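CPI (PDB 4IT7) probably inhibits papain-like cysteine proteases as a roundworm member of the cystatin family. Local coordinates at residues 8-13 with 48-53; 32-37 with 69-74; 40-45 with 62-67; 90-95 with 103-108; 54-59 with 94-99. All coordinates share one frame; numbering follows the deposited sequence.

Overall arrangement
Four of the five contacts are ladders in one antiparallel sheet, and helix 17-33 packs against that sheet. Contact 3, between neighbouring strands 40-45 and 62-67, is partly buried; the other four lie at the surface, although contact 4, in the hairpin of 90-95 with 103-108, is as near the chain's centre. Contacts 3 and 4 combine backbone pairing with aliphatic packing toward the helix. Contacts 1 and 5 share the loop-bearing end of the sheet, their centres about 11 Å apart, and add aromatic rings to their backbone ladders: F9 between two side chains, W95 bonded to a carbonyl. Contact 2, about 31 Å from contact 1 between centres, is a junction where one lysine collects carbonyl oxygens.

Contact 1 of 5, residues 8-13 with 48-53; sequences GFSTKD and AKTQVV
S10 and T50 meet as an antiparallel hydrogen-bonded pair, S10 N giving to T50 O (2.8 Å) and T50 N to S10 O (3.0 Å); the ladder continues through the non-hydrogen-bonded pair T11 and K49 to a bond from K12 N to A48 O. F9 buries more area than any other residue of the contact. With CG beside the backbone N and anti to the carbonyl carbon (chi1 -78°), its ring is laid between K49 and Q51, one against each face. The extended K49 chain covers one face, where CE makes a CH-pi contact 3.9 Å from the centroid of the F9 ring. K49 NZ follows at 4.4 Å from that centroid as a cation-pi partner, 16° off the ring normal. Over the opposite face Q51 CG adds a second CH-pi contact, and the Q51 amide stacks on the ring with the two planes 10° apart, CD coming within 3.5 Å of F9 CZ. K12 bends past T50 CG2 before NZ reaches its salt bridge with D16. A water bridges K12 O, to which it donates at 2.6 Å, and A48 N. The ring, though exposed, is probably steadied by a charge on one face and an amide on the other. The N-terminal segment is thereby tied to the strand leading into the QVVAG loop; in cystatins both that segment and that loop are parts of the wedge, consistent with a role in protease binding here.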
# COMPACT_ATOMS: atom_id res chain seq x y z
N GLY A 8 18.07 4.19 -12.59
CA GLY A 8 17.74 2.96 -11.87
C GLY A 8 17.24 3.26 -10.47
O GLY A 8 17.28 4.41 -9.98
N PHE A 9 16.77 2.21 -9.82
CA PHE A 9 16.13 2.36 -8.52
C PHE A 9 17.08 2.55 -7.37
O PHE A 9 18.17 2.03 -7.37
CB PHE A 9 15.25 1.15 -8.26
CG PHE A 9 13.95 1.20 -8.99
CD1 PHE A 9 12.83 1.81 -8.40
CD2 PHE A 9 13.84 0.66 -10.26
CE1 PHE A 9 11.63 1.85 -9.08
CE2 PHE A 9 12.63 0.69 -10.94
CZ PHE A 9 11.53 1.29 -10.35
N SER A 10 16.64 3.30 -6.36
CA SER A 10 17.42 3.42 -5.13
C SER A 10 16.60 3.14 -3.83
O SER A 10 15.51 3.69 -3.63
CB SER A 10 18.15 4.77 -5.09
OG SER A 10 17.42 5.73 -4.33
N THR A 11 17.14 2.27 -2.98
CA THR A 11 16.52 1.84 -1.74
C THR A 11 16.17 3.02 -0.91
O THR A 11 16.88 3.97 -0.86
CB THR A 11 17.47 0.94 -0.93
OG1 THR A 11 17.66 -0.28 -1.64
CG2 THR A 11 16.90 0.60 0.43
N LYS A 12 15.05 2.93 -0.22
CA LYS A 12 14.56 4.06 0.51
C LYS A 12 14.14 3.47 1.84
O LYS A 12 13.91 2.27 1.94
CB LYS A 12 13.43 4.72 -0.30
CG LYS A 12 13.10 6.15 0.03
CD LYS A 12 14.09 7.15 -0.57
CE LYS A 12 13.45 8.52 -0.81
NZ LYS A 12 12.42 8.93 0.21
N ASP A 13 14.08 4.30 2.88
CA ASP A 13 13.79 3.82 4.21
C ASP A 13 12.29 3.71 4.48
O ASP A 13 11.53 4.68 4.28
CB ASP A 13 14.45 4.68 5.26
CG ASP A 13 14.14 4.22 6.66
OD1 ASP A 13 14.01 3.00 6.90
OD2 ASP A 13 13.99 5.07 7.53
N ALA A 48 10.87 -0.37 0.07
CA ALA A 48 10.53 0.88 -0.60
C ALA A 48 11.70 1.29 -1.44
O ALA A 48 12.83 1.25 -0.98
CB ALA A 48 10.23 1.95 0.42
N LYS A 49 11.46 1.67 -2.68
CA LYS A 49 12.54 2.08 -3.55
C LYS A 49 12.02 3.07 -4.58
O LYS A 49 10.95 2.88 -5.17
CB LYS A 49 13.11 0.87 -4.27
CG LYS A 49 12.14 0.20 -5.20
CD LYS A 49 12.75 -1.08 -5.73
CE LYS A 49 12.05 -1.52 -6.99
NZ LYS A 49 12.79 -2.66 -7.62
N THR A 50 12.82 4.12 -4.82
CA THR A 50 12.41 5.20 -5.71
C THR A 50 13.37 5.35 -6.88
O THR A 50 14.58 5.13 -6.77
CB THR A 50 12.24 6.53 -4.95
OG1 THR A 50 13.53 7.07 -4.65
CG2 THR A 50 11.50 6.31 -3.63
N GLN A 51 12.80 5.65 -8.05
CA GLN A 51 13.56 6.09 -9.17
C GLN A 51 13.01 7.43 -9.63
O GLN A 51 11.90 7.83 -9.27
CB GLN A 51 13.55 5.06 -10.28
CG GLN A 51 12.21 4.77 -10.87
CD GLN A 51 12.35 4.10 -12.21
OE1 GLN A 51 13.46 3.77 -12.64
NE2 GLN A 51 11.22 3.88 -12.90
N VAL A 52 13.82 8.15 -10.41
CA VAL A 52 13.53 9.53 -10.75
C VAL A 52 13.89 9.83 -12.19
O VAL A 52 14.41 10.91 -12.47
CB VAL A 52 14.26 10.57 -9.84
CG1 VAL A 52 13.57 10.79 -8.51
CG2 VAL A 52 15.74 10.22 -9.66
N VAL A 53 13.61 8.90 -13.09
CA VAL A 53 13.82 9.12 -14.51
C VAL A 53 12.74 10.03 -15.14
O VAL A 53 13.08 10.91 -15.92
CB VAL A 53 14.05 7.78 -15.27
CG1 VAL A 53 13.01 6.72 -14.89
CG2 VAL A 53 14.24 7.97 -16.78
O HOH W 1 13.51 -0.32 1.77

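Contact 2 of 5, residues 32-37 with 69-74; sequences AASNDL and CRKNET
K71 reaches the chain beyond the end of helix 17-33 with both of its nitrogens. Its backbone N gives a short, straight bond to L37 O (2.6 Å, 168° at the hydrogen), approaching almost along the C=O axis, while NZ at the far end of the side chain donates to D36 O at 2.7 Å. S34 O lies 3.0 Å from K71 NZ, and N31 O, in the last turns of the helix, accepts a further bond from it. Beside this polar set, L37 CD1 makes a tight contact with N72 ND2, a methyl against an amide nitrogen 3.2 Å away. In the next shell, S34 is the first residue to leave helical geometry, and its OG accepts from D36 N at 3.1 Å, an ST turn that probably helps to orient these carbonyls; D36 OD1 in turn takes F38 N. On the facing segment a type I beta turn from R70 to E73 presents K71 and N72, and C69 just ahead of it is linked to C79 by a disulfide. The contact joins the exit of the helix to the end of strand 56-70 at the surface; D36 O and N31 O accept from the ammonium group, with S34 O close by, which would probably favour its charged form.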
# COMPACT_ATOMS: atom_id res chain seq x y z
N ALA A 32 -10.25 -0.44 -1.63
CA ALA A 32 -11.28 0.09 -2.58
C ALA A 32 -11.52 -0.82 -3.78
O ALA A 32 -12.67 -1.05 -4.21
CB ALA A 32 -10.94 1.51 -3.02
N ALA A 33 -10.43 -1.40 -4.29
CA ALA A 33 -10.45 -2.25 -5.47
C ALA A 33 -10.62 -3.78 -5.20
O ALA A 33 -11.00 -4.54 -6.11
CB ALA A 33 -9.17 -2.03 -6.23
N SER A 34 -10.31 -4.23 -3.99
CA SER A 34 -10.27 -5.67 -3.65
C SER A 34 -11.69 -6.26 -3.59
O SER A 34 -12.62 -5.59 -3.11
CB SER A 34 -9.58 -5.82 -2.29
OG SER A 34 -9.89 -7.04 -1.66
N ASN A 35 -11.87 -7.48 -4.12
CA ASN A 35 -13.14 -8.26 -3.97
C ASN A 35 -13.51 -8.67 -2.55
O ASN A 35 -14.64 -9.11 -2.29
CB ASN A 35 -13.11 -9.53 -4.79
CG ASN A 35 -13.27 -9.28 -6.26
OD1 ASN A 35 -14.11 -8.46 -6.70
ND2 ASN A 35 -12.46 -9.95 -7.04
N ASP A 36 -12.54 -8.60 -1.66
CA ASP A 36 -12.72 -9.04 -0.28
C ASP A 36 -13.80 -8.14 0.38
O ASP A 36 -13.87 -6.97 0.08
CB ASP A 36 -11.39 -8.92 0.43
CG ASP A 36 -11.28 -9.84 1.63
OD1 ASP A 36 -12.25 -9.99 2.41
OD2 ASP A 36 -10.18 -10.42 1.80
N LEU A 37 -14.66 -8.72 1.21
CA LEU A 37 -15.65 -7.95 1.96
C LEU A 37 -15.04 -7.24 3.15
O LEU A 37 -15.62 -6.30 3.70
CB LEU A 37 -16.77 -8.90 2.48
CG LEU A 37 -18.10 -9.02 1.69
CD1 LEU A 37 -18.86 -7.70 1.68
CD2 LEU A 37 -17.90 -9.50 0.25
N CYS A 69 -13.09 -5.60 10.18
CA CYS A 69 -13.83 -4.47 9.73
C CYS A 69 -14.39 -4.78 8.37
O CYS A 69 -13.67 -4.98 7.43
CB CYS A 69 -12.92 -3.25 9.73
SG CYS A 69 -12.54 -2.59 11.36
N ARG A 70 -15.71 -4.84 8.28
CA ARG A 70 -16.35 -5.14 7.04
C ARG A 70 -16.35 -3.90 6.23
O ARG A 70 -16.50 -2.84 6.75
CB ARG A 70 -17.75 -5.69 7.27
CG ARG A 70 -18.41 -6.19 6.00
CD ARG A 70 -19.69 -7.01 6.17
NE ARG A 70 -20.76 -6.29 6.86
CZ ARG A 70 -21.07 -6.45 8.14
NH1 ARG A 70 -20.41 -7.32 8.89
NH2 ARG A 70 -22.03 -5.75 8.68
N LYS A 71 -16.14 -4.04 4.94
CA LYS A 71 -16.21 -2.93 3.99
C LYS A 71 -17.63 -2.38 3.87
O LYS A 71 -17.83 -1.29 3.46
CB LYS A 71 -15.68 -3.35 2.62
CG LYS A 71 -14.17 -3.28 2.46
CD LYS A 71 -13.71 -3.51 1.05
CE LYS A 71 -12.41 -4.24 1.01
NZ LYS A 71 -12.19 -4.89 -0.27
N ASN A 72 -18.61 -3.19 4.24
CA ASN A 72 -20.00 -2.78 4.16
C ASN A 72 -20.46 -2.04 5.37
O ASN A 72 -21.60 -2.03 5.68
CB ASN A 72 -20.89 -3.99 3.91
CG ASN A 72 -20.89 -4.39 2.46
OD1 ASN A 72 -20.55 -3.59 1.61
ND2 ASN A 72 -21.23 -5.61 2.18
N GLU A 73 -19.53 -1.41 6.05
CA GLU A 73 -19.83 -0.77 7.31
C GLU A 73 -19.17 0.57 7.50
O GLU A 73 -18.80 1.24 6.57
CB GLU A 73 -19.38 -1.64 8.44
CG GLU A 73 -20.47 -2.49 9.02
CD GLU A 73 -20.02 -3.28 10.23
OE1 GLU A 73 -19.90 -4.50 10.12
OE2 GLU A 73 -19.79 -2.69 11.28
N THR A 74 -19.08 0.93 8.75
CA THR A 74 -18.37 2.09 9.19
C THR A 74 -17.90 1.84 10.60
O THR A 74 -18.58 2.17 11.55
CB THR A 74 -19.24 3.32 9.16
OG1 THR A 74 -19.44 3.71 7.81
CG2 THR A 74 -18.58 4.43 9.91

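Contact 3 of 5, residues 40-45 with 62-67; sequences QTIVKV and LLIAPT
The Q40 side-chain amide lies to one side of the P66 ring, displaced toward CA, with CD 3.7 Å from P66 CA. Its OE1 sits off the ring's face, 3.2 Å from P66 N, a tertiary amide nitrogen with no hydrogen to offer; NE2 is instead bonded to F38 O. A bend at chi2 (-53°) brings the amide there, and the same chain rests its CB on I64 CD1, 3.6 Å away, the two side chains crossing at about a right angle. Beyond this pair the backbones of 38-51 and 56-70 form an antiparallel beta hairpin. T41 and A65 exchange two bonds, and T41 CG2 meets T67 CG2 at 3.6 Å. The register then slips by one residue: V43 N and K44 N both face L63 O, at 2.7 and 3.3 Å, the second donor lying in the carbonyl plane on a lone pair. This classic beta bulge falls where strand 38-51 turns a corner. At the bulge V43 turns toward strand 62-67, CG1 meeting L63 CD2 and CG2 meeting A65 CB, each at 3.7 Å. L63 N returns a nearly straight bond to K44 O, and V45 lies side by side with L62. I42, V45, L62 and I64 share one face of the sheet; helix 17-33 covers part of it, L27 touching I42 and A23 touching V45 and L62. T41, K44, L63 and A65 occupy the other face, where A81 of a loop reaches T41 and A65. Strand 88-97 continues the sheet beyond 56-70, with L62 paired to C90 and I64 to Q88.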
# COMPACT_ATOMS: atom_id res chain seq x y z
N GLN A 40 -8.44 -4.72 4.76
CA GLN A 40 -7.11 -5.23 5.03
C GLN A 40 -6.34 -4.11 5.75
O GLN A 40 -6.70 -2.94 5.66
CB GLN A 40 -6.39 -5.63 3.74
CG GLN A 40 -7.12 -6.61 2.82
CD GLN A 40 -7.55 -7.86 3.56
OE1 GLN A 40 -6.73 -8.72 3.90
NE2 GLN A 40 -8.86 -7.96 3.85
N THR A 41 -5.29 -4.49 6.47
CA THR A 41 -4.50 -3.51 7.15
C THR A 41 -3.05 -3.82 6.83
O THR A 41 -2.73 -4.94 6.38
CB THR A 41 -4.77 -3.48 8.67
OG1 THR A 41 -4.10 -2.35 9.23
CG2 THR A 41 -4.24 -4.73 9.38
N ILE A 42 -2.21 -2.81 6.99
CA ILE A 42 -0.78 -3.00 6.74
C ILE A 42 -0.21 -3.60 8.02
O ILE A 42 -0.38 -3.06 9.10
CB ILE A 42 -0.05 -1.69 6.37
CG1 ILE A 42 -0.44 -1.15 4.98
CG2 ILE A 42 1.46 -1.87 6.35
CD1 ILE A 42 -0.36 0.38 4.99
N VAL A 43 0.44 -4.73 7.89
CA VAL A 43 1.32 -5.23 8.96
C VAL A 43 2.65 -4.47 8.94
O VAL A 43 3.04 -3.80 9.93
CB VAL A 43 1.50 -6.75 8.79
CG1 VAL A 43 2.46 -7.31 9.84
CG2 VAL A 43 0.12 -7.40 8.92
N LYS A 44 3.33 -4.51 7.80
CA LYS A 44 4.53 -3.70 7.65
C LYS A 44 4.85 -3.35 6.20
O LYS A 44 4.54 -4.10 5.23
CB LYS A 44 5.74 -4.40 8.29
CG LYS A 44 6.18 -5.68 7.59
CD LYS A 44 7.58 -6.10 8.04
CE LYS A 44 7.77 -5.83 9.53
NZ LYS A 44 8.89 -6.64 10.08
N VAL A 45 5.55 -2.23 6.06
CA VAL A 45 6.14 -1.93 4.80
C VAL A 45 7.41 -2.79 4.70
O VAL A 45 8.38 -2.49 5.33
CB VAL A 45 6.41 -0.42 4.62
CG1 VAL A 45 6.77 -0.14 3.18
CG2 VAL A 45 5.20 0.44 5.03
N LEU A 62 4.16 -4.20 0.51
CA LEU A 62 3.40 -4.10 1.73
C LEU A 62 3.01 -5.49 2.16
O LEU A 62 2.53 -6.30 1.34
CB LEU A 62 2.13 -3.24 1.50
CG LEU A 62 2.38 -1.81 0.96
CD1 LEU A 62 1.08 -1.08 0.66
CD2 LEU A 62 3.19 -0.99 1.94
N LEU A 63 3.19 -5.77 3.44
CA LEU A 63 2.67 -6.99 4.02
C LEU A 63 1.34 -6.62 4.66
O LEU A 63 1.31 -5.77 5.58
CB LEU A 63 3.64 -7.52 5.10
CG LEU A 63 3.14 -8.73 5.89
CD1 LEU A 63 2.87 -9.89 4.94
CD2 LEU A 63 4.15 -9.09 7.01
N ILE A 64 0.25 -7.25 4.21
CA ILE A 64 -1.07 -6.85 4.69
C ILE A 64 -1.82 -8.04 5.29
O ILE A 64 -1.59 -9.19 4.87
CB ILE A 64 -1.93 -6.13 3.58
CG1 ILE A 64 -2.45 -7.13 2.54
CG2 ILE A 64 -1.11 -5.00 2.89
CD1 ILE A 64 -3.62 -6.61 1.74
N ALA A 65 -2.72 -7.75 6.24
CA ALA A 65 -3.55 -8.79 6.87
C ALA A 65 -5.02 -8.42 6.88
O ALA A 65 -5.33 -7.26 7.00
CB ALA A 65 -3.07 -9.08 8.30
N PRO A 66 -5.93 -9.44 6.87
CA PRO A 66 -7.37 -9.12 7.01
C PRO A 66 -7.66 -8.60 8.38
O PRO A 66 -6.90 -8.88 9.30
CB PRO A 66 -8.06 -10.45 6.74
CG PRO A 66 -7.04 -11.49 7.06
CD PRO A 66 -5.71 -10.89 6.70
N THR A 67 -8.71 -7.81 8.50
CA THR A 67 -9.20 -7.32 9.80
C THR A 67 -10.61 -7.85 9.91
O THR A 67 -11.08 -8.55 9.00
CB THR A 67 -9.26 -5.77 9.91
OG1 THR A 67 -10.27 -5.25 9.03
CG2 THR A 67 -7.86 -5.12 9.59

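Contact 4 of 5, residues 90-95 with 103-108; sequences CTVAIW and EEITIK
E103 lies near the start of 102-112, the outer strand of an antiparallel beta hairpin at the edge of the cystatin sheet, laying CG 3.5 Å from I94 CD1 while its carboxylate turns to a salt bridge with K25 of helix 17-33. E104 follows as a hydrogen-bonded pair with W95: W95 N gives to E104 O and E104 N to W95 O, both 2.8 Å. Its side chain, CG anti to the backbone N (chi1 163°), extends to bring OE2 to the edge of the indole, 3.7 Å from W95 CE3 and in the ring plane. I105 returns to the helix-facing side and fits between two residues of the inner strand, CG1 meeting I94 CD1 at 3.9 Å and CG2 meeting V92 CG1 at 3.7 Å. T106 exchanges two backbone bonds with A93, and its OG1 is hydrogen-bonded to a water that also contacts E104 O. I107 is again helix-facing: CD1 packs on V92 CG1, the two side chains running alongside each other, and I30 of the helix touches this isoleucine too. Finally K108 N gives to T91 O (2.7 Å), and the same oxygen, T91 O, lies 3.1 Å from K108 CB.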
# COMPACT_ATOMS: atom_id res chain seq x y z
N CYS A 90 1.71 -7.28 -1.32
CA CYS A 90 1.26 -6.53 -2.47
C CYS A 90 2.41 -5.63 -2.85
O CYS A 90 3.00 -4.99 -1.97
CB CYS A 90 0.03 -5.74 -2.09
SG CYS A 90 -1.38 -6.73 -1.48
N THR A 91 2.78 -5.70 -4.14
CA THR A 91 3.64 -4.76 -4.81
C THR A 91 2.78 -3.61 -5.40
O THR A 91 1.78 -3.83 -6.12
CB THR A 91 4.45 -5.49 -5.89
OG1 THR A 91 5.15 -6.56 -5.26
CG2 THR A 91 5.45 -4.56 -6.58
N VAL A 92 3.14 -2.40 -5.01
CA VAL A 92 2.42 -1.19 -5.35
C VAL A 92 3.44 -0.20 -5.92
O VAL A 92 4.54 -0.06 -5.36
CB VAL A 92 1.78 -0.52 -4.11
CG1 VAL A 92 0.82 0.59 -4.54
CG2 VAL A 92 1.04 -1.53 -3.25
N ALA A 93 3.07 0.44 -7.05
CA ALA A 93 3.86 1.48 -7.68
C ALA A 93 3.09 2.80 -7.61
O ALA A 93 1.89 2.90 -7.93
CB ALA A 93 4.21 1.11 -9.12
N ILE A 94 3.77 3.81 -7.07
CA ILE A 94 3.21 5.11 -7.06
C ILE A 94 4.04 6.10 -7.88
O ILE A 94 5.27 6.20 -7.71
CB ILE A 94 2.83 5.61 -5.67
CG1 ILE A 94 3.31 7.02 -5.53
CG2 ILE A 94 3.23 4.65 -4.54
CD1 ILE A 94 2.21 7.91 -5.01
N TRP A 95 3.35 6.77 -8.80
CA TRP A 95 3.97 7.61 -9.81
C TRP A 95 3.51 9.03 -9.65
O TRP A 95 2.31 9.32 -9.72
CB TRP A 95 3.63 7.08 -11.19
CG TRP A 95 4.43 7.73 -12.27
CD1 TRP A 95 5.65 8.40 -12.12
CD2 TRP A 95 4.13 7.78 -13.69
NE1 TRP A 95 6.10 8.84 -13.33
CE2 TRP A 95 5.22 8.52 -14.32
CE3 TRP A 95 3.08 7.31 -14.50
CZ2 TRP A 95 5.26 8.76 -15.69
CZ3 TRP A 95 3.14 7.55 -15.88
CH2 TRP A 95 4.20 8.26 -16.46
N GLU A 103 -0.76 12.20 -9.40
CA GLU A 103 -0.29 11.11 -8.54
C GLU A 103 -1.11 9.91 -8.85
O GLU A 103 -2.29 9.89 -8.56
CB GLU A 103 -0.35 11.47 -7.08
CG GLU A 103 -0.14 10.30 -6.14
CD GLU A 103 -0.29 10.70 -4.68
OE1 GLU A 103 -1.23 10.23 -4.02
OE2 GLU A 103 0.51 11.51 -4.19
N GLU A 104 -0.48 8.91 -9.46
CA GLU A 104 -1.13 7.69 -9.85
C GLU A 104 -0.59 6.48 -9.03
O GLU A 104 0.61 6.14 -9.08
CB GLU A 104 -0.91 7.46 -11.33
CG GLU A 104 -1.16 6.04 -11.81
CD GLU A 104 -0.92 5.84 -13.31
OE1 GLU A 104 -1.76 6.31 -14.10
OE2 GLU A 104 0.10 5.22 -13.72
N ILE A 105 -1.49 5.84 -8.27
CA ILE A 105 -1.16 4.63 -7.48
C ILE A 105 -1.64 3.35 -8.21
O ILE A 105 -2.83 3.19 -8.41
CB ILE A 105 -1.74 4.72 -6.06
CG1 ILE A 105 -1.05 5.83 -5.31
CG2 ILE A 105 -1.52 3.42 -5.29
CD1 ILE A 105 -1.78 6.26 -4.06
N THR A 106 -0.71 2.49 -8.60
CA THR A 106 -0.98 1.23 -9.29
C THR A 106 -0.72 0.06 -8.35
O THR A 106 0.40 -0.12 -7.89
CB THR A 106 -0.05 1.09 -10.49
OG1 THR A 106 -0.31 2.16 -11.40
CG2 THR A 106 -0.24 -0.22 -11.18
N ILE A 107 -1.75 -0.75 -8.06
CA ILE A 107 -1.50 -2.03 -7.36
C ILE A 107 -1.08 -3.02 -8.39
O ILE A 107 -1.88 -3.36 -9.23
CB ILE A 107 -2.74 -2.62 -6.66
CG1 ILE A 107 -3.54 -1.56 -5.90
CG2 ILE A 107 -2.31 -3.82 -5.79
CD1 ILE A 107 -2.76 -0.78 -4.86
N LYS A 108 0.15 -3.50 -8.28
CA LYS A 108 0.79 -4.26 -9.33
C LYS A 108 0.46 -5.75 -9.26
O LYS A 108 0.27 -6.43 -10.29
CB LYS A 108 2.30 -4.02 -9.21
CG LYS A 108 3.03 -3.78 -10.53
CD LYS A 108 2.75 -2.40 -11.09
CE LYS A 108 3.13 -2.33 -12.56
NZ LYS A 108 2.19 -3.05 -13.49
O HOH W 2 1.33 4.27 -10.66

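Contact 5 of 5, residues 54-59 with 94-99; sequences AGTNTV and IWEKPW
W95 sets CG anti to the backbone N (chi1 -169°), and a small chi2 then turns the pyrrole side of its indole toward A54; W99 instead carries its CG between the backbone N and the carbonyl carbon (chi1 60°), which tips its six-membered ring toward G55. The outcome for W95 is a bond from NE1 to A54 O at 2.8 Å and 167°, with the oxygen exactly in the indole plane. T56 O lies at the same ring's edge, 3.4 Å from W95 CD1. For W99 the meeting is an edge contact, CH2 lying 3.6 Å from G55 N. K97, midway between the two tryptophans in sequence, touches both, CE over a face of W95 and CB over a face of W99. G55 has a positive phi and packs closely, its CA 3.3 Å from E96 O. Behind these loop residues the strands are joined by two hydrogen-bonded pairs, T56 with E96 and T58 with I94, each exchanging two backbone bonds. T56 and E96 point the same way, E96 OE2 lying 3.9 Å from T56 CB while OE1 forms a salt bridge with K18 of helix 17-33. A54 and G55 end the QVVAG sequence and P98 and W99 form the PW pair: the contact joins the two hairpin loops that, as in other cystatins, probably form the protease-binding wedge together with the N-terminal segment.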
# COMPACT_ATOMS: atom_id res chain seq x y z
N ALA A 54 11.46 9.85 -14.79
CA ALA A 54 10.40 10.73 -15.29
C ALA A 54 9.38 11.01 -14.22
O ALA A 54 8.38 10.30 -14.11
CB ALA A 54 9.72 10.11 -16.48
N GLY A 55 9.59 12.05 -13.43
CA GLY A 55 8.84 12.21 -12.18
C GLY A 55 9.35 11.13 -11.21
O GLY A 55 10.30 10.44 -11.52
N THR A 56 8.76 11.01 -10.02
CA THR A 56 9.20 10.00 -9.05
C THR A 56 8.34 8.75 -9.14
O THR A 56 7.09 8.84 -9.08
CB THR A 56 9.09 10.52 -7.62
OG1 THR A 56 9.74 11.81 -7.53
CG2 THR A 56 9.74 9.55 -6.65
N ASN A 57 9.00 7.61 -9.30
CA ASN A 57 8.35 6.32 -9.18
C ASN A 57 8.81 5.55 -7.95
O ASN A 57 9.97 5.14 -7.84
CB ASN A 57 8.53 5.47 -10.44
CG ASN A 57 7.56 4.30 -10.47
OD1 ASN A 57 6.44 4.36 -9.93
ND2 ASN A 57 7.97 3.24 -11.10
N THR A 58 7.88 5.36 -7.02
CA THR A 58 8.12 4.63 -5.79
C THR A 58 7.46 3.24 -5.81
O THR A 58 6.24 3.15 -6.00
CB THR A 58 7.56 5.39 -4.59
OG1 THR A 58 8.11 6.71 -4.55
CG2 THR A 58 7.86 4.62 -3.30
N VAL A 59 8.23 2.18 -5.58
CA VAL A 59 7.68 0.83 -5.55
C VAL A 59 7.78 0.35 -4.12
O VAL A 59 8.86 0.40 -3.49
CB VAL A 59 8.33 -0.17 -6.54
CG1 VAL A 59 7.77 -1.59 -6.31
CG2 VAL A 59 8.10 0.25 -7.98
N ILE A 94 3.77 3.81 -7.07
CA ILE A 94 3.21 5.11 -7.06
C ILE A 94 4.04 6.10 -7.88
O ILE A 94 5.27 6.20 -7.71
CB ILE A 94 2.83 5.61 -5.67
CG1 ILE A 94 3.31 7.02 -5.53
CG2 ILE A 94 3.23 4.65 -4.54
CD1 ILE A 94 2.21 7.91 -5.01
N TRP A 95 3.35 6.77 -8.80
CA TRP A 95 3.97 7.61 -9.81
C TRP A 95 3.51 9.03 -9.65
O TRP A 95 2.31 9.32 -9.72
CB TRP A 95 3.63 7.08 -11.19
CG TRP A 95 4.43 7.73 -12.27
CD1 TRP A 95 5.65 8.40 -12.12
CD2 TRP A 95 4.13 7.78 -13.69
NE1 TRP A 95 6.10 8.84 -13.33
CE2 TRP A 95 5.22 8.52 -14.32
CE3 TRP A 95 3.08 7.31 -14.50
CZ2 TRP A 95 5.26 8.76 -15.69
CZ3 TRP A 95 3.14 7.55 -15.88
CH2 TRP A 95 4.20 8.26 -16.46
N GLU A 96 4.48 9.92 -9.40
CA GLU A 96 4.18 11.33 -9.20
C GLU A 96 4.81 12.28 -10.21
O GLU A 96 6.01 12.23 -10.49
CB GLU A 96 4.54 11.80 -7.81
CG GLU A 96 4.30 10.81 -6.73
CD GLU A 96 5.13 11.14 -5.52
OE1 GLU A 96 4.84 12.16 -4.90
OE2 GLU A 96 6.08 10.40 -5.19
N LYS A 97 3.97 13.16 -10.75
CA LYS A 97 4.40 14.19 -11.68
C LYS A 97 3.81 15.50 -11.25
O LYS A 97 2.73 15.87 -11.75
CB LYS A 97 3.95 13.83 -13.10
CG LYS A 97 4.71 12.66 -13.65
CD LYS A 97 4.31 12.37 -15.08
CE LYS A 97 2.91 11.81 -15.12
NZ LYS A 97 2.64 11.20 -16.46
N PRO A 98 4.50 16.23 -10.34
CA PRO A 98 3.91 17.41 -9.69
C PRO A 98 3.68 18.61 -10.64
O PRO A 98 3.02 19.57 -10.27
CB PRO A 98 4.96 17.78 -8.63
CG PRO A 98 5.75 16.52 -8.43
CD PRO A 98 5.84 15.93 -9.80
N TRP A 99 4.22 18.54 -11.86
CA TRP A 99 3.88 19.56 -12.88
C TRP A 99 2.58 19.28 -13.62
O TRP A 99 2.05 20.17 -14.31
CB TRP A 99 4.99 19.68 -13.89
CG TRP A 99 5.29 18.41 -14.63
CD1 TRP A 99 4.77 17.98 -15.85
CD2 TRP A 99 6.20 17.35 -14.22
NE1 TRP A 99 5.28 16.77 -16.21
CE2 TRP A 99 6.17 16.34 -15.29
CE3 TRP A 99 7.03 17.14 -13.10
CZ2 TRP A 99 6.92 15.18 -15.22
CZ3 TRP A 99 7.81 15.98 -13.07
CH2 TRP A 99 7.76 15.03 -14.10